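Local coordinates for protein lactate dehydrogenase, adjacent gene encodes predicted malate dehydrogenase (Cryptosporidium parvum, PDB 4ND2) that probably catalyses the interconversion of (S)-lactate and pyruvate, with NAD(H) as the coenzyme, at residues N18-V23 with A29-F34; G96-L101 with V128-K133; F116-T121 with V241-A246. One frame throughout, in Å; residues are numbered along the deposited sequence.

Contact 1 (N18-V23 with A29-F34)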
loop_
_atom_site.group_PDB
_atom_site.type_symbol
_atom_site.label_atom_id
_atom_site.label_comp_id
_atom_site.label_asym_id
_atom_site.label_seq_id
_atom_site.Cartn_x
_atom_site.Cartn_y
_atom_site.Cartn_z
ATOM N N ASN A 18 -5.750 -13.231 13.045
ATOM C CA ASN A 18 -4.757 -12.625 12.154
ATOM C C ASN A 18 -5.297 -12.384 10.750
ATOM O O ASN A 18 -5.016 -11.351 10.151
ATOM C CB ASN A 18 -3.494 -13.487 12.066
ATOM C CG ASN A 18 -2.519 -13.216 13.191
ATOM O OD1 ASN A 18 -2.637 -12.232 13.922
ATOM N ND2 ASN A 18 -1.528 -14.085 13.321
ATOM N N ILE A 19 -6.067 -13.333 10.226
ATOM C CA ILE A 19 -6.675 -13.167 8.906
ATOM C C ILE A 19 -7.567 -11.926 8.885
ATOM O O ILE A 19 -7.460 -11.089 7.988
ATOM C CB ILE A 19 -7.493 -14.405 8.487
ATOM C CG1 ILE A 19 -6.556 -15.583 8.200
ATOM C CG2 ILE A 19 -8.340 -14.101 7.258
ATOM C CD1 ILE A 19 -7.267 -16.907 8.024
ATOM N N ALA A 20 -8.444 -11.812 9.879
ATOM C CA ALA A 20 -9.354 -10.669 9.974
ATOM C C ALA A 20 -8.590 -9.346 10.035
ATOM O O ALA A 20 -8.968 -8.369 9.385
ATOM C CB ALA A 20 -10.254 -10.817 11.191
ATOM N N TYR A 21 -7.512 -9.343 10.814
ATOM C CA TYR A 21 -6.643 -8.182 11.013
ATOM C C TYR A 21 -6.060 -7.691 9.689
ATOM O O TYR A 21 -6.122 -6.501 9.369
ATOM C CB TYR A 21 -5.509 -8.596 11.963
ATOM C CG TYR A 21 -4.680 -7.511 12.621
ATOM C CD1 TYR A 21 -5.234 -6.294 13.014
ATOM C CD2 TYR A 21 -3.341 -7.747 12.932
ATOM C CE1 TYR A 21 -4.467 -5.332 13.652
ATOM C CE2 TYR A 21 -2.569 -6.794 13.571
ATOM C CZ TYR A 21 -3.136 -5.590 13.933
ATOM O OH TYR A 21 -2.363 -4.648 14.576
ATOM N N ILE A 22 -5.508 -8.625 8.924
ATOM C CA ILE A 22 -4.829 -8.312 7.663
ATOM C C ILE A 22 -5.822 -7.961 6.556
ATOM O O ILE A 22 -5.600 -7.008 5.806
ATOM C CB ILE A 22 -3.922 -9.483 7.217
ATOM C CG1 ILE A 22 -2.834 -9.743 8.266
ATOM C CG2 ILE A 22 -3.302 -9.211 5.848
ATOM C CD1 ILE A 22 -1.957 -8.552 8.579
ATOM N N VAL A 23 -6.907 -8.728 6.454
ATOM C CA VAL A 23 -7.970 -8.438 5.489
ATOM C C VAL A 23 -8.501 -7.024 5.717
ATOM O O VAL A 23 -8.659 -6.254 4.768
ATOM C CB VAL A 23 -9.136 -9.451 5.585
ATOM C CG1 VAL A 23 -10.365 -8.959 4.831
ATOM C CG2 VAL A 23 -8.709 -10.817 5.059
ATOM N N ALA A 29 -11.831 -6.824 2.055
ATOM C CA ALA A 29 -13.234 -7.195 2.203
ATOM C C ALA A 29 -13.727 -6.881 3.610
ATOM O O ALA A 29 -12.939 -6.530 4.495
ATOM C CB ALA A 29 -13.413 -8.681 1.917
ATOM N N ASP A 30 -15.036 -6.995 3.798
ATOM C CA ASP A 30 -15.612 -7.076 5.136
ATOM C C ASP A 30 -15.334 -8.476 5.662
ATOM O O ASP A 30 -15.215 -9.425 4.883
ATOM C CB ASP A 30 -17.125 -6.842 5.109
ATOM C CG ASP A 30 -17.499 -5.396 4.829
ATOM O OD1 ASP A 30 -16.639 -4.492 4.933
ATOM O OD2 ASP A 30 -18.683 -5.164 4.517
ATOM N N VAL A 31 -15.248 -8.605 6.982
ATOM C CA VAL A 31 -14.931 -9.878 7.611
ATOM C C VAL A 31 -16.007 -10.277 8.620
ATOM O O VAL A 31 -16.459 -9.451 9.409
ATOM C CB VAL A 31 -13.572 -9.814 8.337
ATOM C CG1 VAL A 31 -13.267 -11.136 9.030
ATOM C CG2 VAL A 31 -12.466 -9.451 7.356
ATOM N N VAL A 32 -16.408 -11.546 8.576
ATOM C CA VAL A 32 -17.235 -12.141 9.621
ATOM C C VAL A 32 -16.402 -13.194 10.341
ATOM O O VAL A 32 -16.059 -14.224 9.759
ATOM C CB VAL A 32 -18.511 -12.790 9.046
ATOM C CG1 VAL A 32 -19.317 -13.467 10.150
ATOM C CG2 VAL A 32 -19.353 -11.746 8.332
ATOM N N LEU A 33 -16.059 -12.915 11.597
ATOM C CA LEU A 33 -15.359 -13.875 12.445
ATOM C C LEU A 33 -16.382 -14.773 13.141
ATOM O O LEU A 33 -17.140 -14.309 13.995
ATOM C CB LEU A 33 -14.500 -13.156 13.493
ATOM C CG LEU A 33 -13.104 -12.708 13.060
ATOM C CD1 LEU A 33 -12.559 -11.655 14.013
ATOM C CD2 LEU A 33 -12.152 -13.895 12.973
ATOM N N PHE A 34 -16.401 -16.049 12.763
ATOM C CA PHE A 34 -17.311 -17.027 13.354
ATOM C C PHE A 34 -16.567 -17.906 14.355
ATOM O O PHE A 34 -15.443 -18.337 14.101
ATOM C CB PHE A 34 -17.940 -17.902 12.261
ATOM C CG PHE A 34 -18.869 -18.966 12.789
ATOM C CD1 PHE A 34 -20.242 -18.755 12.820
ATOM C CD2 PHE A 34 -18.373 -20.180 13.258
ATOM C CE1 PHE A 34 -21.099 -19.731 13.309
ATOM C CE2 PHE A 34 -19.226 -21.158 13.747
ATOM C CZ PHE A 34 -20.591 -20.934 13.772
#
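The backbone oxygen of Ala29 accepts a hydrogen bond from the hydroxyl of Ser59, and Val23 CG1 rests against it, 3.6 Å from Ala29 O. The amide N of Ala29, by contrast, is buried here and finds no partner in the model. Everything else that passes between 18-23 and 29-34 is apolar. Val23 reaches the strand with a single methyl, CG1, which sits 3.3 Å from Val31 CG2. That is closer than ordinary van der Waals contact and marks the tightest point of the interface. Val31 holds its CG1 anti to the backbone N (chi1 178°), which leaves CG2 for Val23 and carries CG1 to within 3.7 Å of Ala20 CB.

Helix 14-26 here runs nearly antiparallel to strand 30-34, at 166° with the segment axes 8.6 Å apart. The pair forms the second half of a beta-alpha-beta crossover that starts with strand 6-10, the first such unit of the Rossmann fold. The glycine-rich turn between the first strand and the helix binds the dinucleotide. Ala20 lies against the fork of Leu33, whose CD1 is 3.7 Å from Ala20 CB, with CG and CD2 only slightly farther. Leu33 bends toward the helix because its CG stands anti to the carbonyl carbon (chi1 -84°), and it also touches Ser12 of the glycine-rich turn. On the helix flank turned from the strand, Tyr21 meets the ring of Phe234 of a second subunit, while Ile22 packs on Tyr21 of that same subunit.

Contact 2 (G96-L101 with V128-K133). With A3D (3-acetylpyridine adenine dinucleotide), chain C.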
loop_
_atom_site.group_PDB
_atom_site.type_symbol
_atom_site.label_atom_id
_atom_site.label_comp_id
_atom_site.label_asym_id
_atom_site.label_seq_id
_atom_site.Cartn_x
_atom_site.Cartn_y
_atom_site.Cartn_z
ATOM N N GLY A 96 -11.090 -35.653 15.159
ATOM C CA GLY A 96 -11.816 -34.518 15.719
ATOM C C GLY A 96 -12.138 -33.440 14.697
ATOM O O GLY A 96 -13.257 -32.932 14.655
ATOM N N ASN A 97 -11.165 -33.090 13.862
ATOM C CA ASN A 97 -11.368 -32.014 12.890
ATOM C C ASN A 97 -12.256 -32.413 11.719
ATOM O O ASN A 97 -12.967 -31.570 11.171
ATOM C CB ASN A 97 -10.025 -31.463 12.406
ATOM C CG ASN A 97 -9.309 -30.669 13.483
ATOM O OD1 ASN A 97 -9.880 -30.367 14.533
ATOM N ND2 ASN A 97 -8.056 -30.324 13.228
ATOM N N ALA A 98 -12.241 -33.690 11.351
ATOM C CA ALA A 98 -13.184 -34.201 10.357
ATOM C C ALA A 98 -14.624 -33.945 10.807
ATOM O O ALA A 98 -15.468 -33.531 10.010
ATOM C CB ALA A 98 -12.964 -35.684 10.126
ATOM N N ARG A 99 -14.888 -34.187 12.089
ATOM C CA ARG A 99 -16.210 -33.961 12.670
ATOM C C ARG A 99 -16.588 -32.478 12.690
ATOM O O ARG A 99 -17.732 -32.126 12.414
ATOM C CB ARG A 99 -16.276 -34.547 14.085
ATOM C CG ARG A 99 -16.205 -36.070 14.134
ATOM C CD ARG A 99 -17.406 -36.711 13.455
ATOM N NE ARG A 99 -18.659 -36.153 13.972
ATOM C CZ ARG A 99 -19.796 -36.031 13.285
ATOM N NH1 ARG A 99 -19.889 -36.422 12.016
ATOM N NH2 ARG A 99 -20.861 -35.501 13.880
ATOM N N ILE A 100 -15.631 -31.612 13.005
ATOM C CA ILE A 100 -15.869 -30.169 12.943
ATOM C C ILE A 100 -16.270 -29.759 11.529
ATOM O O ILE A 100 -17.250 -29.035 11.343
ATOM C CB ILE A 100 -14.637 -29.358 13.402
ATOM C CG1 ILE A 100 -14.454 -29.501 14.914
ATOM C CG2 ILE A 100 -14.787 -27.884 13.035
ATOM C CD1 ILE A 100 -13.144 -28.952 15.435
ATOM N N LEU A 101 -15.523 -30.239 10.537
ATOM C CA LEU A 101 -15.780 -29.874 9.141
ATOM C C LEU A 101 -17.132 -30.362 8.616
ATOM O O LEU A 101 -17.700 -29.736 7.722
ATOM C CB LEU A 101 -14.636 -30.337 8.228
ATOM C CG LEU A 101 -13.514 -29.312 8.011
ATOM C CD1 LEU A 101 -12.976 -28.734 9.314
ATOM C CD2 LEU A 101 -12.385 -29.938 7.209
ATOM N N VAL A 128 -9.339 -31.051 3.389
ATOM C CA VAL A 128 -9.872 -30.430 2.170
ATOM C C VAL A 128 -10.766 -31.412 1.416
ATOM O O VAL A 128 -11.882 -31.072 1.022
ATOM C CB VAL A 128 -8.752 -29.957 1.213
ATOM C CG1 VAL A 128 -9.337 -29.476 -0.112
ATOM C CG2 VAL A 128 -7.926 -28.850 1.848
ATOM N N SER A 129 -10.248 -32.623 1.211
ATOM C CA SER A 129 -10.975 -33.683 0.519
ATOM C C SER A 129 -12.265 -34.028 1.258
ATOM O O SER A 129 -13.324 -34.169 0.646
ATOM C CB SER A 129 -10.100 -34.933 0.403
ATOM O OG SER A 129 -10.738 -35.929 -0.372
ATOM N N HIS A 130 -12.163 -34.152 2.577
ATOM C CA HIS A 130 -13.320 -34.427 3.418
ATOM C C HIS A 130 -14.386 -33.342 3.278
ATOM O O HIS A 130 -15.562 -33.653 3.098
ATOM C CB HIS A 130 -12.901 -34.566 4.883
ATOM C CG HIS A 130 -14.024 -34.955 5.792
ATOM N ND1 HIS A 130 -14.656 -36.177 5.709
ATOM C CD2 HIS A 130 -14.636 -34.280 6.793
ATOM C CE1 HIS A 130 -15.607 -36.241 6.624
ATOM N NE2 HIS A 130 -15.616 -35.102 7.295
ATOM N N PHE A 131 -13.976 -32.076 3.347
ATOM C CA PHE A 131 -14.927 -30.968 3.229
ATOM C C PHE A 131 -15.637 -30.947 1.878
ATOM O O PHE A 131 -16.843 -30.706 1.816
ATOM C CB PHE A 131 -14.261 -29.611 3.459
ATOM C CG PHE A 131 -15.234 -28.469 3.429
ATOM C CD1 PHE A 131 -15.894 -28.074 4.585
ATOM C CD2 PHE A 131 -15.528 -27.820 2.238
ATOM C CE1 PHE A 131 -16.809 -27.038 4.557
ATOM C CE2 PHE A 131 -16.445 -26.784 2.203
ATOM C CZ PHE A 131 -17.086 -26.392 3.366
ATOM N N GLN A 132 -14.891 -31.175 0.802
ATOM C CA GLN A 132 -15.479 -31.185 -0.534
ATOM C C GLN A 132 -16.523 -32.296 -0.653
ATOM O O GLN A 132 -17.602 -32.081 -1.204
ATOM C CB GLN A 132 -14.396 -31.344 -1.608
ATOM C CG GLN A 132 -14.887 -31.110 -3.033
ATOM C CD GLN A 132 -15.616 -32.305 -3.625
ATOM O OE1 GLN A 132 -15.288 -33.453 -3.334
ATOM N NE2 GLN A 132 -16.611 -32.036 -4.460
ATOM N N LYS A 133 -16.197 -33.472 -0.122
ATOM C CA LYS A 133 -17.097 -34.622 -0.180
ATOM C C LYS A 133 -18.406 -34.355 0.567
ATOM O O LYS A 133 -19.486 -34.555 0.012
ATOM C CB LYS A 133 -16.416 -35.875 0.384
ATOM C CG LYS A 133 -17.172 -37.165 0.099
ATOM C CD LYS A 133 -16.469 -38.377 0.688
ATOM C CE LYS A 133 -17.251 -39.652 0.407
ATOM N NZ LYS A 133 -16.638 -40.847 1.053
HETATM P PA A3D C . -6.673 -22.233 17.675
HETATM O O1A A3D C . -5.976 -20.968 18.096
HETATM O O2A A3D C . -6.869 -23.338 18.680
HETATM O O5B A3D C . -8.108 -21.845 17.078
HETATM C C5B A3D C . -9.094 -22.819 16.756
HETATM C C4B A3D C . -10.454 -22.155 16.899
HETATM O O4B A3D C . -11.469 -22.995 16.347
HETATM C C3B A3D C . -10.829 -21.897 18.358
HETATM O O3B A3D C . -11.066 -20.504 18.588
HETATM C C2B A3D C . -12.085 -22.720 18.581
HETATM O O2B A3D C . -13.038 -22.103 19.451
HETATM C C1B A3D C . -12.625 -22.868 17.171
HETATM N N9A A3D C . -13.547 -24.011 17.010
HETATM C C8A A3D C . -13.485 -25.220 17.600
HETATM N N7A A3D C . -14.522 -25.994 17.193
HETATM C C5A A3D C . -15.260 -25.271 16.335
HETATM C C6A A3D C . -16.485 -25.479 15.538
HETATM N N6A A3D C . -17.155 -26.656 15.582
HETATM N N1A A3D C . -16.909 -24.451 14.764
HETATM C C2A A3D C . -16.261 -23.271 14.703
HETATM N N3A A3D C . -15.142 -23.019 15.404
HETATM C C4A A3D C . -14.608 -23.963 16.217
HETATM O O3 A3D C . -5.942 -22.902 16.400
HETATM P PN A3D C . -5.096 -22.094 15.283
HETATM O O1N A3D C . -3.717 -21.839 15.822
HETATM O O2N A3D C . -5.910 -20.943 14.756
HETATM O O5D A3D C . -5.009 -23.200 14.121
HETATM C C5D A3D C . -6.202 -23.599 13.455
HETATM C C4D A3D C . -5.970 -24.812 12.562
HETATM O O4D A3D C . -5.083 -24.469 11.491
HETATM C C3D A3D C . -5.334 -25.994 13.289
HETATM O O3D A3D C . -5.979 -27.206 12.898
HETATM C C2D A3D C . -3.903 -26.009 12.803
HETATM O O2D A3D C . -3.306 -27.309 12.799
HETATM C C1D A3D C . -4.074 -25.475 11.392
HETATM N N1N A3D C . -2.847 -24.940 10.805
HETATM C C2N A3D C . -2.528 -25.319 9.559
HETATM C C3N A3D C . -1.376 -24.848 8.945
HETATM C C7N A3D C . -1.021 -25.269 7.552
HETATM O O7N A3D C . 0.032 -24.881 7.087
HETATM C C8N A3D C . -1.950 -26.132 6.754
HETATM C C4N A3D C . -0.553 -23.969 9.637
HETATM C C5N A3D C . -0.905 -23.587 10.923
HETATM C C6N A3D C . -2.066 -24.093 11.490
#
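One face of the His130 imidazole carries the methyl of Ala98, with CB 4.2 Å from the ring centroid and displaced toward the rim, a CH-pi contact. Leu101 CB lies at the edge of the same ring, near its plane, 4.2 Å from His130 CD2. The phenyl ring of Phe131 is met obliquely by the backbone oxygen of Leu101, 4.0 Å from Phe131 CD1, while Leu101 CD2 touches the CB of Phe131. With its CG anti to the backbone N (chi1 -176°), the imidazole extends across to helix 94-111. There His130 NE2 makes a bent, weak hydrogen bond to Ala98 O (3.1 Å, N-H...O angle 121°). Its stronger partner is Asp102, whose other carboxylate oxygen is bridged to Arg99; a carboxylate in this position could favour a protonated imidazole.

The two helices run in roughly the same direction, crossing at -31° with segment axes 9.7 Å apart. Met127, one residue ahead of 128-133, also packs on Ala98 and Leu101. Away from this interface, Ile100 CG2 approaches A3D N6A of the adenine at 3.7 Å, whereas Phe131 continues along helix 94-111 to Val104, Ala105 and Val108, and Val128, Ser129 and Gln132 meet Tyr271 of strand 270-279.

Contact 3 (F116-T121 with V241-A246); sequences FVICIT and VKMAEA. With A3D (3-acetylpyridine adenine dinucleotide), chain C.
Ile118 and Met243 meet at a slant, each using two parts of its chain. The longer branch of Ile118 ends in CD1, which presses on the helix backbone, 3.8 Å from Ala244 N and 3.9 Å from Met243 CB. Its shorter branch, CG2, stands anti to the backbone N and faces the far end of the methionine, 4.0 Å from Met243 CE. The bend at the last torsion of Met243 (chi3 67°) turns CE back, so that sulfur and methyl both lie near Ile118 CG2. Ala244 adds its methyl at 4.3 Å from Ile118 CD1. Two residues earlier on the strand, the ring of Phe116 approaches the carbonyl of Met243 obliquely, its CE2 4.4 Å from Met243 O, and is stacked with Tyr247. Met145 touches both Ile118 and Met243.

On the helix itself, Lys242 NZ bridges to Glu245 OE1 on the syn side of the carboxylate (3.2 Å), an oxygen that Lys251 also engages.

Strand 116-119 and the helix run nearly antiparallel (164°). Beyond the strand's C-terminal end the chain meets the cofactor: Ile120 O lies 3.2 Å from A3D C2N of the acetylpyridine ring, and Ile120 CG2 packs beside the neighbouring ribose. A helix of the C-terminal alpha/beta domain thus rests on a strand of the NAD-binding Rossmann sheet, the domain junction of the lactate/malate dehydrogenase fold.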
loop_
_atom_site.group_PDB
_atom_site.type_symbol
_atom_site.label_atom_id
_atom_site.label_comp_id
_atom_site.label_asym_id
_atom_site.label_seq_id
_atom_site.Cartn_x
_atom_site.Cartn_y
_atom_site.Cartn_z
ATOM N N PHE A 116 -16.030 -19.406 -2.421
ATOM C CA PHE A 116 -14.736 -20.046 -2.623
ATOM C C PHE A 116 -14.205 -20.437 -1.250
ATOM O O PHE A 116 -14.013 -19.575 -0.393
ATOM C CB PHE A 116 -13.773 -19.081 -3.318
ATOM C CG PHE A 116 -12.427 -19.674 -3.634
ATOM C CD1 PHE A 116 -12.323 -20.785 -4.462
ATOM C CD2 PHE A 116 -11.263 -19.108 -3.131
ATOM C CE1 PHE A 116 -11.086 -21.328 -4.770
ATOM C CE2 PHE A 116 -10.024 -19.647 -3.435
ATOM C CZ PHE A 116 -9.936 -20.757 -4.256
ATOM N N VAL A 117 -13.988 -21.731 -1.032
ATOM C CA VAL A 117 -13.615 -22.235 0.288
ATOM C C VAL A 117 -12.124 -22.545 0.360
ATOM O O VAL A 117 -11.614 -23.339 -0.431
ATOM C CB VAL A 117 -14.417 -23.500 0.655
ATOM C CG1 VAL A 117 -13.961 -24.059 2.000
ATOM C CG2 VAL A 117 -15.908 -23.189 0.675
ATOM N N ILE A 118 -11.440 -21.919 1.319
ATOM C CA ILE A 118 -10.024 -22.173 1.584
ATOM C C ILE A 118 -9.882 -22.837 2.955
ATOM O O ILE A 118 -10.111 -22.201 3.986
ATOM C CB ILE A 118 -9.197 -20.869 1.565
ATOM C CG1 ILE A 118 -9.341 -20.153 0.214
ATOM C CG2 ILE A 118 -7.730 -21.161 1.858
ATOM C CD1 ILE A 118 -8.923 -18.696 0.239
ATOM N N CYS A 119 -9.508 -24.114 2.966
ATOM C CA CYS A 119 -9.299 -24.845 4.214
ATOM C C CYS A 119 -7.894 -24.623 4.757
ATOM O O CYS A 119 -6.928 -24.599 3.997
ATOM C CB CYS A 119 -9.526 -26.341 4.005
ATOM S SG CYS A 119 -11.212 -26.759 3.526
ATOM N N ILE A 120 -7.796 -24.439 6.072
ATOM C CA ILE A 120 -6.510 -24.379 6.772
ATOM C C ILE A 120 -6.392 -25.507 7.810
ATOM O O ILE A 120 -5.295 -25.994 8.076
ATOM C CB ILE A 120 -6.300 -23.004 7.445
ATOM C CG1 ILE A 120 -6.383 -21.889 6.392
ATOM C CG2 ILE A 120 -4.965 -22.963 8.184
ATOM C CD1 ILE A 120 -6.190 -20.493 6.937
ATOM N N THR A 121 -7.525 -25.914 8.384
ATOM C CA THR A 121 -7.591 -26.992 9.380
ATOM C C THR A 121 -6.763 -28.222 9.001
ATOM O O THR A 121 -6.892 -28.739 7.891
ATOM C CB THR A 121 -9.056 -27.437 9.581
ATOM O OG1 THR A 121 -9.869 -26.290 9.859
ATOM C CG2 THR A 121 -9.175 -28.436 10.724
ATOM N N VAL A 241 -4.679 -15.152 3.091
ATOM C CA VAL A 241 -5.097 -13.858 2.547
ATOM C C VAL A 241 -4.635 -13.705 1.096
ATOM O O VAL A 241 -5.387 -13.216 0.251
ATOM C CB VAL A 241 -4.582 -12.674 3.404
ATOM C CG1 VAL A 241 -4.888 -11.339 2.734
ATOM C CG2 VAL A 241 -5.203 -12.708 4.793
ATOM N N LYS A 242 -3.410 -14.137 0.803
ATOM C CA LYS A 242 -2.902 -14.103 -0.570
ATOM C C LYS A 242 -3.796 -14.927 -1.495
ATOM O O LYS A 242 -4.078 -14.515 -2.617
ATOM C CB LYS A 242 -1.456 -14.613 -0.643
ATOM C CG LYS A 242 -0.433 -13.800 0.145
ATOM C CD LYS A 242 -0.386 -12.326 -0.238
ATOM C CE LYS A 242 0.101 -12.118 -1.666
ATOM N NZ LYS A 242 0.151 -10.671 -2.007
ATOM N N MET A 243 -4.260 -16.076 -1.009
ATOM C CA MET A 243 -5.172 -16.927 -1.778
ATOM C C MET A 243 -6.537 -16.265 -1.973
ATOM O O MET A 243 -7.113 -16.336 -3.058
ATOM C CB MET A 243 -5.333 -18.292 -1.102
ATOM C CG MET A 243 -4.056 -19.116 -1.104
ATOM S SD MET A 243 -4.199 -20.685 -0.230
ATOM C CE MET A 243 -5.358 -21.556 -1.276
ATOM N N ALA A 244 -7.044 -15.620 -0.923
ATOM C CA ALA A 244 -8.304 -14.878 -1.004
ATOM C C ALA A 244 -8.206 -13.713 -1.991
ATOM O O ALA A 244 -9.141 -13.474 -2.760
ATOM C CB ALA A 244 -8.715 -14.371 0.374
ATOM N N GLU A 245 -7.080 -12.998 -1.956
ATOM C CA GLU A 245 -6.791 -11.916 -2.908
ATOM C C GLU A 245 -6.856 -12.383 -4.361
ATOM O O GLU A 245 -7.430 -11.705 -5.215
ATOM C CB GLU A 245 -5.389 -11.350 -2.680
ATOM C CG GLU A 245 -5.208 -10.459 -1.465
ATOM C CD GLU A 245 -3.752 -10.072 -1.261
ATOM O OE1 GLU A 245 -2.959 -10.209 -2.217
ATOM O OE2 GLU A 245 -3.395 -9.635 -0.148
ATOM N N ALA A 246 -6.227 -13.524 -4.636
ATOM C CA ALA A 246 -6.184 -14.084 -5.986
ATOM C C ALA A 246 -7.585 -14.329 -6.536
ATOM O O ALA A 246 -7.856 -14.050 -7.705
ATOM C CB ALA A 246 -5.381 -15.375 -5.998
HETATM P PA A3D C . -6.673 -22.233 17.675
HETATM O O1A A3D C . -5.976 -20.968 18.096
HETATM O O2A A3D C . -6.869 -23.338 18.680
HETATM O O5B A3D C . -8.108 -21.845 17.078
HETATM C C5B A3D C . -9.094 -22.819 16.756
HETATM C C4B A3D C . -10.454 -22.155 16.899
HETATM O O4B A3D C . -11.469 -22.995 16.347
HETATM C C3B A3D C . -10.829 -21.897 18.358
HETATM O O3B A3D C . -11.066 -20.504 18.588
HETATM C C2B A3D C . -12.085 -22.720 18.581
HETATM O O2B A3D C . -13.038 -22.103 19.451
HETATM C C1B A3D C . -12.625 -22.868 17.171
HETATM N N9A A3D C . -13.547 -24.011 17.010
HETATM C C8A A3D C . -13.485 -25.220 17.600
HETATM N N7A A3D C . -14.522 -25.994 17.193
HETATM C C5A A3D C . -15.260 -25.271 16.335
HETATM C C6A A3D C . -16.485 -25.479 15.538
HETATM N N6A A3D C . -17.155 -26.656 15.582
HETATM N N1A A3D C . -16.909 -24.451 14.764
HETATM C C2A A3D C . -16.261 -23.271 14.703
HETATM N N3A A3D C . -15.142 -23.019 15.404
HETATM C C4A A3D C . -14.608 -23.963 16.217
HETATM O O3 A3D C . -5.942 -22.902 16.400
HETATM P PN A3D C . -5.096 -22.094 15.283
HETATM O O1N A3D C . -3.717 -21.839 15.822
HETATM O O2N A3D C . -5.910 -20.943 14.756
HETATM O O5D A3D C . -5.009 -23.200 14.121
HETATM C C5D A3D C . -6.202 -23.599 13.455
HETATM C C4D A3D C . -5.970 -24.812 12.562
HETATM O O4D A3D C . -5.083 -24.469 11.491
HETATM C C3D A3D C . -5.334 -25.994 13.289
HETATM O O3D A3D C . -5.979 -27.206 12.898
HETATM C C2D A3D C . -3.903 -26.009 12.803
HETATM O O2D A3D C . -3.306 -27.309 12.799
HETATM C C1D A3D C . -4.074 -25.475 11.392
HETATM N N1N A3D C . -2.847 -24.940 10.805
HETATM C C2N A3D C . -2.528 -25.319 9.559
HETATM C C3N A3D C . -1.376 -24.848 8.945
HETATM C C7N A3D C . -1.021 -25.269 7.552
HETATM O O7N A3D C . 0.032 -24.881 7.087
HETATM C C8N A3D C . -1.950 -26.132 6.754
HETATM C C4N A3D C . -0.553 -23.969 9.637
HETATM C C5N A3D C . -0.905 -23.587 10.923
HETATM C C6N A3D C . -2.066 -24.093 11.490
#

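Overall arrangement
Contact 3 stands between the other two, its centre 12 Å from that of contact 1 and 16 Å from that of contact 2; contacts 1 and 2 do not touch. Helices 14-26 and 234-248 meet through Val23 CG2 and Val241 CG2, 4.0 Å apart, while Ile19 CD1 lies 3.9 Å from Ile120 CD1. Contact 2 reaches 116-121 partly through the strand itself: Phe131 CE2 is 3.7 Å from Val117 CG1, and Val128 packs on Cys119. Each contact has a segment that reaches the dinucleotide, through Phe34 of 29-34, Asn97 and Ile100 of 96-101, and Ile120 and Thr121 of 116-121. Pyruvate lies farther off, about 13 Å from the side chain of Met243.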